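Local structure of gamma-resorcylate decarboxylase (Polaromonas, 4QRO) at residues 56-70 and 123-135. The protein probably catalyses the metal-dependent, non-oxidative decarboxylation of gamma-resorcylate (2,6-dihydroxybenzoate) to resorcinol, with manganese in its active site. Residues are numbered along the deposited sequence; the frame is centred on the assembly and turned at random.
Sequences ILSLNAPAVQAIADS and VGALVNGFSQDNR
I56 CG2 meets V123 CG2 at 3.8 Å, and two residues on S58 lies against the L126 isobutyl group, its OG nearest to CD1. Past L59 a group of polar contacts gathers round N128. Its ND2 gives weak bonds to the carbonyls of N60 and P62, while the CB of A61 packs on its carboxamide; one water links N128 OD1 to L59 O. Strands 52-59 and 125-128 belong to the parallel strands of an amidohydrolase-type (beta/alpha)8 barrel, and the contact follows the chain beyond them; the side chain of A61 lies about 5 Å from the bound 2-nitrobenzene-1,3-diol. Q65, bent at chi2 (67°), turns its carboxamide back across V127 CG1 and N128. Its OE1 takes the N128 backbone N-H at 2.8 Å from above the amide plane rather than along a lone pair, and NE2 donates to two waters, one bound to L126 O and the other to S131 OG, which also hydrogen-bonds to Y142. The backbone O of Q65 accepts Q132 N at 3.0 Å. A66 CA and CB lie against Q132 OE1, whose hydrogen bond goes to R166. A68 O accepts N134 N at 2.9 Å in a nearly straight bond (173°), with the A68 methyl against the N134 carboxamide. S70 OG sits 3.7 Å above the R135 guanidinium plane, toward its rim; that group forms a side-on salt bridge with D133, NE to OD1 and NH2 to OD2 (2.6 Å). D133 OD1 also takes R135 N, closing an Asx turn, and a water held by S70 N. Replacing D133 by an alanine is likely to leave the guanidinium without its carboxylate mate, free to swing off S70, and R135 N without its Asx-turn acceptor.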
ATOM      1  N   ILE A  56      -0.176  -8.166  25.403  1.00 29.57           N
ATOM      2  CA  ILE A  56      -1.576  -7.968  25.350  1.00 28.34           C
ATOM      3  C   ILE A  56      -2.031  -8.961  24.284  1.00 50.55           C
ATOM      4  O   ILE A  56      -1.628  -8.880  23.130  1.00 30.40           O
ATOM      5  CB  ILE A  56      -1.932  -6.530  24.998  1.00 29.97           C
ATOM      6  CG1 ILE A  56      -1.193  -5.555  25.947  1.00 38.18           C
ATOM      7  CG2 ILE A  56      -3.433  -6.338  25.073  1.00 30.88           C
ATOM      8  CD1 ILE A  56      -1.567  -4.104  25.738  1.00 36.22           C
ATOM      9  N   LEU A  57      -2.831  -9.931  24.700  1.00 30.21           N
ATOM     10  CA  LEU A  57      -3.099 -11.112  23.900  1.00 36.56           C
ATOM     11  C   LEU A  57      -4.347 -10.931  23.055  1.00 36.41           C
ATOM     12  O   LEU A  57      -5.289 -10.264  23.463  1.00 32.09           O
ATOM     13  CB  LEU A  57      -3.269 -12.331  24.824  1.00 32.65           C
ATOM     14  CG  LEU A  57      -2.068 -12.788  25.657  1.00 30.17           C
ATOM     15  CD1 LEU A  57      -2.511 -13.890  26.605  1.00 39.91           C
ATOM     16  CD2 LEU A  57      -0.916 -13.255  24.772  1.00 33.72           C
ATOM     17  N   SER A  58      -4.352 -11.527  21.869  1.00 31.56           N
ATOM     18  CA  SER A  58      -5.543 -11.521  21.011  1.00 34.67           C
ATOM     19  C   SER A  58      -5.702 -12.833  20.263  1.00 33.04           C
ATOM     20  O   SER A  58      -4.721 -13.469  19.852  1.00 34.21           O
ATOM     21  CB  SER A  58      -5.484 -10.362  19.970  1.00 33.37           C
ATOM     22  OG  SER A  58      -4.360 -10.520  19.098  1.00 34.06           O
ATOM     23  N   LEU A  59      -6.963 -13.171  20.014  1.00 31.37           N
ATOM     24  CA  LEU A  59      -7.350 -14.329  19.240  1.00 30.77           C
ATOM     25  C   LEU A  59      -6.826 -14.194  17.808  1.00 35.75           C
ATOM     26  O   LEU A  59      -6.586 -13.087  17.305  1.00 38.76           O
ATOM     27  CB  LEU A  59      -8.887 -14.430  19.251  1.00 34.23           C
ATOM     28  CG  LEU A  59      -9.616 -15.690  18.779  1.00 31.88           C
ATOM     29  CD1 LEU A  59      -9.199 -16.861  19.635  1.00 34.33           C
ATOM     30  CD2 LEU A  59     -11.121 -15.488  18.840  1.00 30.45           C
ATOM     31  N   ASN A  60      -6.632 -15.335  17.168  1.00 34.86           N
ATOM     32  CA  ASN A  60      -6.075 -15.401  15.822  1.00 27.99           C
ATOM     33  C   ASN A  60      -7.108 -14.980  14.750  1.00 34.83           C
ATOM     34  O   ASN A  60      -8.212 -14.565  15.090  1.00 40.35           O
ATOM     35  CB  ASN A  60      -5.470 -16.783  15.556  1.00 32.64           C
ATOM     36  CG  ASN A  60      -6.489 -17.889  15.534  1.00 37.26           C
ATOM     37  OD1 ASN A  60      -7.429 -17.911  16.338  1.00 34.21           O
ATOM     38  ND2 ASN A  60      -6.269 -18.863  14.653  1.00 34.30           N
ATOM     39  N   ALA A  61      -6.714 -15.016  13.480  1.00 38.71           N
ATOM     40  CA  ALA A  61      -7.492 -14.384  12.397  1.00 39.52           C
ATOM     41  C   ALA A  61      -7.917 -15.432  11.370  1.00 35.53           C
ATOM     42  O   ALA A  61      -7.227 -16.433  11.213  1.00 36.98           O
ATOM     43  CB  ALA A  61      -6.654 -13.318  11.720  1.00 41.20           C
ATOM     44  N   PRO A  62      -9.061 -15.224  10.683  1.00 34.51           N
ATOM     45  CA  PRO A  62     -10.072 -14.169  10.903  1.00 38.89           C
ATOM     46  C   PRO A  62     -10.957 -14.451  12.112  1.00 30.75           C
ATOM     47  O   PRO A  62     -11.645 -13.545  12.617  1.00 34.03           O
ATOM     48  CB  PRO A  62     -10.889 -14.179   9.608  1.00 39.47           C
ATOM     49  CG  PRO A  62     -10.600 -15.475   8.930  1.00 43.57           C
ATOM     50  CD  PRO A  62      -9.361 -16.068   9.512  1.00 41.73           C
ATOM     51  N   ALA A  63     -10.982 -15.707  12.548  1.00 34.88           N
ATOM     52  CA  ALA A  63     -11.773 -16.126  13.728  1.00 37.33           C
ATOM     53  C   ALA A  63     -13.211 -15.592  13.690  1.00 32.35           C
ATOM     54  O   ALA A  63     -13.987 -15.960  12.794  1.00 34.07           O
ATOM     55  CB  ALA A  63     -11.050 -15.746  15.020  1.00 36.78           C
ATOM     56  N   VAL A  64     -13.569 -14.687  14.594  1.00 33.58           N
ATOM     57  CA  VAL A  64     -14.969 -14.274  14.740  1.00 35.75           C
ATOM     58  C   VAL A  64     -15.483 -13.542  13.507  1.00 35.94           C
ATOM     59  O   VAL A  64     -16.663 -13.637  13.179  1.00 33.87           O
ATOM     60  CB  VAL A  64     -15.186 -13.455  16.032  1.00 37.25           C
ATOM     61  CG1 VAL A  64     -16.611 -12.941  16.142  1.00 35.32           C
ATOM     62  CG2 VAL A  64     -14.843 -14.317  17.247  1.00 40.83           C
ATOM     63  N   GLN A  65     -14.592 -12.870  12.785  1.00 32.81           N
ATOM     64  CA  GLN A  65     -14.985 -12.109  11.604  1.00 32.22           C
ATOM     65  C   GLN A  65     -15.434 -12.950  10.406  1.00 40.32           C
ATOM     66  O   GLN A  65     -15.987 -12.400   9.416  1.00 34.52           O
ATOM     67  CB  GLN A  65     -13.849 -11.190  11.180  1.00 30.81           C
ATOM     68  CG  GLN A  65     -13.765  -9.928  12.024  1.00 31.97           C
ATOM     69  CD  GLN A  65     -13.386 -10.166  13.465  1.00 34.08           C
ATOM     70  OE1 GLN A  65     -12.260 -10.504  13.745  1.00 32.14           O
ATOM     71  NE2 GLN A  65     -14.337  -9.962  14.401  1.00 33.27           N
ATOM     72  N   ALA A  66     -15.159 -14.257  10.474  1.00 30.76           N
ATOM     73  CA  ALA A  66     -15.528 -15.184   9.416  1.00 33.93           C
ATOM     74  C   ALA A  66     -16.745 -16.049   9.835  1.00 34.94           C
ATOM     75  O   ALA A  66     -17.149 -16.924   9.110  1.00 33.66           O
ATOM     76  CB  ALA A  66     -14.338 -16.071   9.047  1.00 38.17           C
ATOM     77  N   ILE A  67     -17.339 -15.790  10.988  1.00 32.88           N
ATOM     78  CA  ILE A  67     -18.496 -16.570  11.416  1.00 33.61           C
ATOM     79  C   ILE A  67     -19.786 -15.847  10.981  1.00 38.06           C
ATOM     80  O   ILE A  67     -20.216 -14.861  11.584  1.00 36.57           O
ATOM     81  CB  ILE A  67     -18.441 -16.833  12.916  1.00 35.97           C
ATOM     82  CG1 ILE A  67     -17.160 -17.636  13.262  1.00 31.37           C
ATOM     83  CG2 ILE A  67     -19.728 -17.546  13.365  1.00 39.61           C
ATOM     84  CD1 ILE A  67     -16.932 -17.735  14.758  1.00 51.69           C
ATOM     85  N   ALA A  68     -20.402 -16.366   9.932  1.00 40.87           N
ATOM     86  CA  ALA A  68     -21.433 -15.629   9.204  1.00 39.06           C
ATOM     87  C   ALA A  68     -22.780 -15.625   9.906  1.00 40.05           C
ATOM     88  O   ALA A  68     -23.614 -14.765   9.648  1.00 38.65           O
ATOM     89  CB  ALA A  68     -21.558 -16.168   7.814  1.00 32.43           C
ATOM     90  N   ASP A  69     -22.994 -16.559  10.819  1.00 39.11           N
ATOM     91  CA  ASP A  69     -24.203 -16.527  11.630  1.00 35.25           C
ATOM     92  C   ASP A  69     -23.898 -15.714  12.883  1.00 38.14           C
ATOM     93  O   ASP A  69     -23.164 -16.181  13.751  1.00 36.81           O
ATOM     94  CB  ASP A  69     -24.594 -17.961  11.993  1.00 41.12           C
ATOM     95  CG  ASP A  69     -25.806 -18.042  12.908  1.00 39.11           C
ATOM     96  OD1 ASP A  69     -26.276 -17.015  13.424  1.00 40.47           O
ATOM     97  OD2 ASP A  69     -26.300 -19.168  13.094  1.00 45.54           O
ATOM     98  N   SER A  70     -24.470 -14.514  12.982  1.00 37.45           N
ATOM     99  CA  SER A  70     -24.110 -13.565  14.058  1.00 38.45           C
ATOM    100  C   SER A  70     -24.434 -14.096  15.474  1.00 42.49           C
ATOM    101  O   SER A  70     -23.749 -13.750  16.441  1.00 34.64           O
ATOM    102  CB  SER A  70     -24.795 -12.215  13.817  1.00 43.43           C
ATOM    103  OG  SER A  70     -26.200 -12.313  13.919  1.00 40.30           O
ATOM    104  N   VAL A 123      -8.389  -4.494  27.796  1.00 32.17           N
ATOM    105  CA  VAL A 123      -7.861  -3.134  27.646  1.00 33.92           C
ATOM    106  C   VAL A 123      -8.134  -2.533  26.263  1.00 34.09           C
ATOM    107  O   VAL A 123      -7.683  -1.435  25.968  1.00 33.06           O
ATOM    108  CB  VAL A 123      -6.351  -3.051  27.990  1.00 31.66           C
ATOM    109  CG1 VAL A 123      -6.104  -3.476  29.430  1.00 39.49           C
ATOM    110  CG2 VAL A 123      -5.516  -3.880  27.025  1.00 34.25           C
ATOM    111  N   GLY A 124      -8.891  -3.242  25.437  1.00 33.24           N
ATOM    112  CA  GLY A 124      -9.154  -2.801  24.067  1.00 37.53           C
ATOM    113  C   GLY A 124      -9.834  -3.936  23.371  1.00 43.18           C
ATOM    114  O   GLY A 124     -10.204  -4.922  24.023  1.00 32.25           O
ATOM    115  N   ALA A 125     -10.001  -3.792  22.061  1.00 28.77           N
ATOM    116  CA  ALA A 125     -10.564  -4.831  21.200  1.00 26.28           C
ATOM    117  C   ALA A 125      -9.641  -5.044  20.012  1.00 34.02           C
ATOM    118  O   ALA A 125      -8.944  -4.113  19.604  1.00 32.24           O
ATOM    119  CB  ALA A 125     -11.922  -4.407  20.711  1.00 33.74           C
ATOM    120  N   LEU A 126      -9.599  -6.269  19.496  1.00 33.53           N
ATOM    121  CA  LEU A 126      -8.899  -6.545  18.246  1.00 28.80           C
ATOM    122  C   LEU A 126      -9.857  -7.234  17.300  1.00 36.02           C
ATOM    123  O   LEU A 126     -10.532  -8.196  17.662  1.00 33.82           O
ATOM    124  CB  LEU A 126      -7.629  -7.374  18.466  1.00 36.75           C
ATOM    125  CG  LEU A 126      -6.783  -7.606  17.184  1.00 30.47           C
ATOM    126  CD1 LEU A 126      -5.277  -7.536  17.462  1.00 26.57           C
ATOM    127  CD2 LEU A 126      -7.138  -8.916  16.501  1.00 38.10           C
ATOM    128  N   VAL A 127      -9.922  -6.717  16.079  1.00 30.44           N
ATOM    129  CA  VAL A 127     -10.855  -7.193  15.074  1.00 26.54           C
ATOM    130  C   VAL A 127     -10.150  -7.349  13.726  1.00 35.95           C
ATOM    131  O   VAL A 127      -9.415  -6.466  13.300  1.00 31.22           O
ATOM    132  CB  VAL A 127     -12.054  -6.232  14.940  1.00 32.04           C
ATOM    133  CG1 VAL A 127     -12.930  -6.578  13.737  1.00 32.84           C
ATOM    134  CG2 VAL A 127     -12.862  -6.207  16.238  1.00 35.04           C
ATOM    135  N   ASN A 128     -10.423  -8.466  13.054  1.00 30.61           N
ATOM    136  CA  ASN A 128      -9.720  -8.830  11.851  1.00 28.33           C
ATOM    137  C   ASN A 128     -10.431  -8.326  10.624  1.00 33.91           C
ATOM    138  O   ASN A 128     -11.024  -9.095   9.838  1.00 29.97           O
ATOM    139  CB  ASN A 128      -9.504 -10.332  11.811  1.00 32.99           C
ATOM    140  CG  ASN A 128      -8.803 -10.848  13.057  1.00 36.11           C
ATOM    141  OD1 ASN A 128      -7.667 -10.451  13.364  1.00 30.04           O
ATOM    142  ND2 ASN A 128      -9.485 -11.737  13.794  1.00 33.14           N
ATOM    143  N   GLY A 129     -10.356  -7.016  10.444  1.00 32.93           N
ATOM    144  CA  GLY A 129     -10.926  -6.406   9.262  1.00 30.76           C
ATOM    145  C   GLY A 129     -12.430  -6.604   9.171  1.00 33.44           C
ATOM    146  O   GLY A 129     -13.122  -6.742  10.191  1.00 32.64           O
ATOM    147  N   PHE A 130     -12.938  -6.636   7.940  1.00 27.81           N
ATOM    148  CA  PHE A 130     -14.376  -6.730   7.708  1.00 29.24           C
ATOM    149  C   PHE A 130     -14.994  -8.008   8.246  1.00 34.92           C
ATOM    150  O   PHE A 130     -14.322  -9.042   8.416  1.00 30.90           O
ATOM    151  CB  PHE A 130     -14.687  -6.636   6.206  1.00 28.99           C
ATOM    152  CG  PHE A 130     -14.114  -7.767   5.392  1.00 32.06           C
ATOM    153  CD1 PHE A 130     -14.800  -8.966   5.257  1.00 27.12           C
ATOM    154  CD2 PHE A 130     -12.901  -7.620   4.730  1.00 30.94           C
ATOM    155  CE1 PHE A 130     -14.268 -10.012   4.518  1.00 37.31           C
ATOM    156  CE2 PHE A 130     -12.367  -8.659   3.988  1.00 32.29           C
ATOM    157  CZ  PHE A 130     -13.045  -9.859   3.879  1.00 36.53           C
ATOM    158  N   SER A 131     -16.308  -7.950   8.452  1.00 34.55           N
ATOM    159  CA  SER A 131     -17.068  -9.123   8.871  1.00 35.13           C
ATOM    160  C   SER A 131     -17.928  -9.706   7.748  1.00 30.74           C
ATOM    161  O   SER A 131     -18.422  -8.993   6.852  1.00 32.47           O
ATOM    162  CB  SER A 131     -17.965  -8.765  10.054  1.00 31.87           C
ATOM    163  OG  SER A 131     -17.194  -8.445  11.167  1.00 36.60           O
ATOM    164  N   GLN A 132     -18.093 -11.012   7.825  1.00 32.31           N
ATOM    165  CA  GLN A 132     -19.029 -11.753   6.999  1.00 32.44           C
ATOM    166  C   GLN A 132     -20.277 -11.962   7.849  1.00 36.23           C
ATOM    167  O   GLN A 132     -20.172 -12.389   8.990  1.00 31.65           O
ATOM    168  CB  GLN A 132     -18.428 -13.095   6.593  1.00 36.28           C
ATOM    169  CG  GLN A 132     -17.254 -12.993   5.615  1.00 38.44           C
ATOM    170  CD  GLN A 132     -16.549 -14.323   5.407  1.00 32.37           C
ATOM    171  OE1 GLN A 132     -15.674 -14.684   6.162  1.00 39.64           O
ATOM    172  NE2 GLN A 132     -16.947 -15.063   4.376  1.00 43.03           N
ATOM    173  N   ASP A 133     -21.442 -11.642   7.297  1.00 36.93           N
ATOM    174  CA  ASP A 133     -22.726 -11.881   7.960  1.00 33.33           C
ATOM    175  C   ASP A 133     -23.639 -12.398   6.874  1.00 38.18           C
ATOM    176  O   ASP A 133     -23.764 -11.773   5.806  1.00 36.21           O
ATOM    177  CB  ASP A 133     -23.287 -10.591   8.585  1.00 30.39           C
ATOM    178  CG  ASP A 133     -24.589 -10.819   9.404  1.00 61.58           C
ATOM    179  OD1 ASP A 133     -25.510 -11.609   9.040  1.00 40.86           O
ATOM    180  OD2 ASP A 133     -24.703 -10.160  10.444  1.00 51.82           O
ATOM    181  N   ASN A 134     -24.228 -13.570   7.122  1.00 37.62           N
ATOM    182  CA  ASN A 134     -25.191 -14.176   6.181  1.00 35.23           C
ATOM    183  C   ASN A 134     -26.314 -13.246   5.760  1.00 33.73           C
ATOM    184  O   ASN A 134     -26.829 -13.370   4.660  1.00 34.18           O
ATOM    185  CB  ASN A 134     -25.788 -15.492   6.772  1.00 36.79           C
ATOM    186  CG  ASN A 134     -24.826 -16.660   6.689  1.00 35.90           C
ATOM    187  OD1 ASN A 134     -24.050 -16.770   5.738  1.00 37.32           O
ATOM    188  ND2 ASN A 134     -24.862 -17.534   7.682  1.00 34.55           N
ATOM    189  N   ARG A 135     -26.695 -12.306   6.636  1.00 34.17           N
ATOM    190  CA  ARG A 135     -27.754 -11.340   6.329  1.00 30.68           C
ATOM    191  C   ARG A 135     -27.365 -10.269   5.310  1.00 29.68           C
ATOM    192  O   ARG A 135     -28.225  -9.580   4.785  1.00 35.56           O
ATOM    193  CB  ARG A 135     -28.204 -10.634   7.599  1.00 34.76           C
ATOM    194  CG  ARG A 135     -28.829 -11.573   8.644  1.00 41.30           C
ATOM    195  CD  ARG A 135     -29.081 -10.835   9.946  1.00 38.88           C
ATOM    196  NE  ARG A 135     -27.831 -10.304  10.498  1.00 39.80           N
ATOM    197  CZ  ARG A 135     -27.731  -9.550  11.594  1.00 49.94           C
ATOM    198  NH1 ARG A 135     -28.802  -9.221  12.300  1.00 45.51           N
ATOM    199  NH2 ARG A 135     -26.542  -9.133  12.000  1.00 54.93           N
TER
HETATM  200  O   HOH W   1      -5.831 -11.889  14.989  1.00 32.22           O
HETATM  201  O   HOH W   2      -9.341 -12.124  16.724  1.00 35.25           O
HETATM  202  O   HOH W   3     -17.077  -9.950  13.437  1.00 28.68           O
HETATM  203  O   HOH W   4     -12.658  -9.793  17.153  1.00 30.97           O
HETATM  204  O   HOH W   5     -26.587 -13.264  11.181  1.00 43.62           O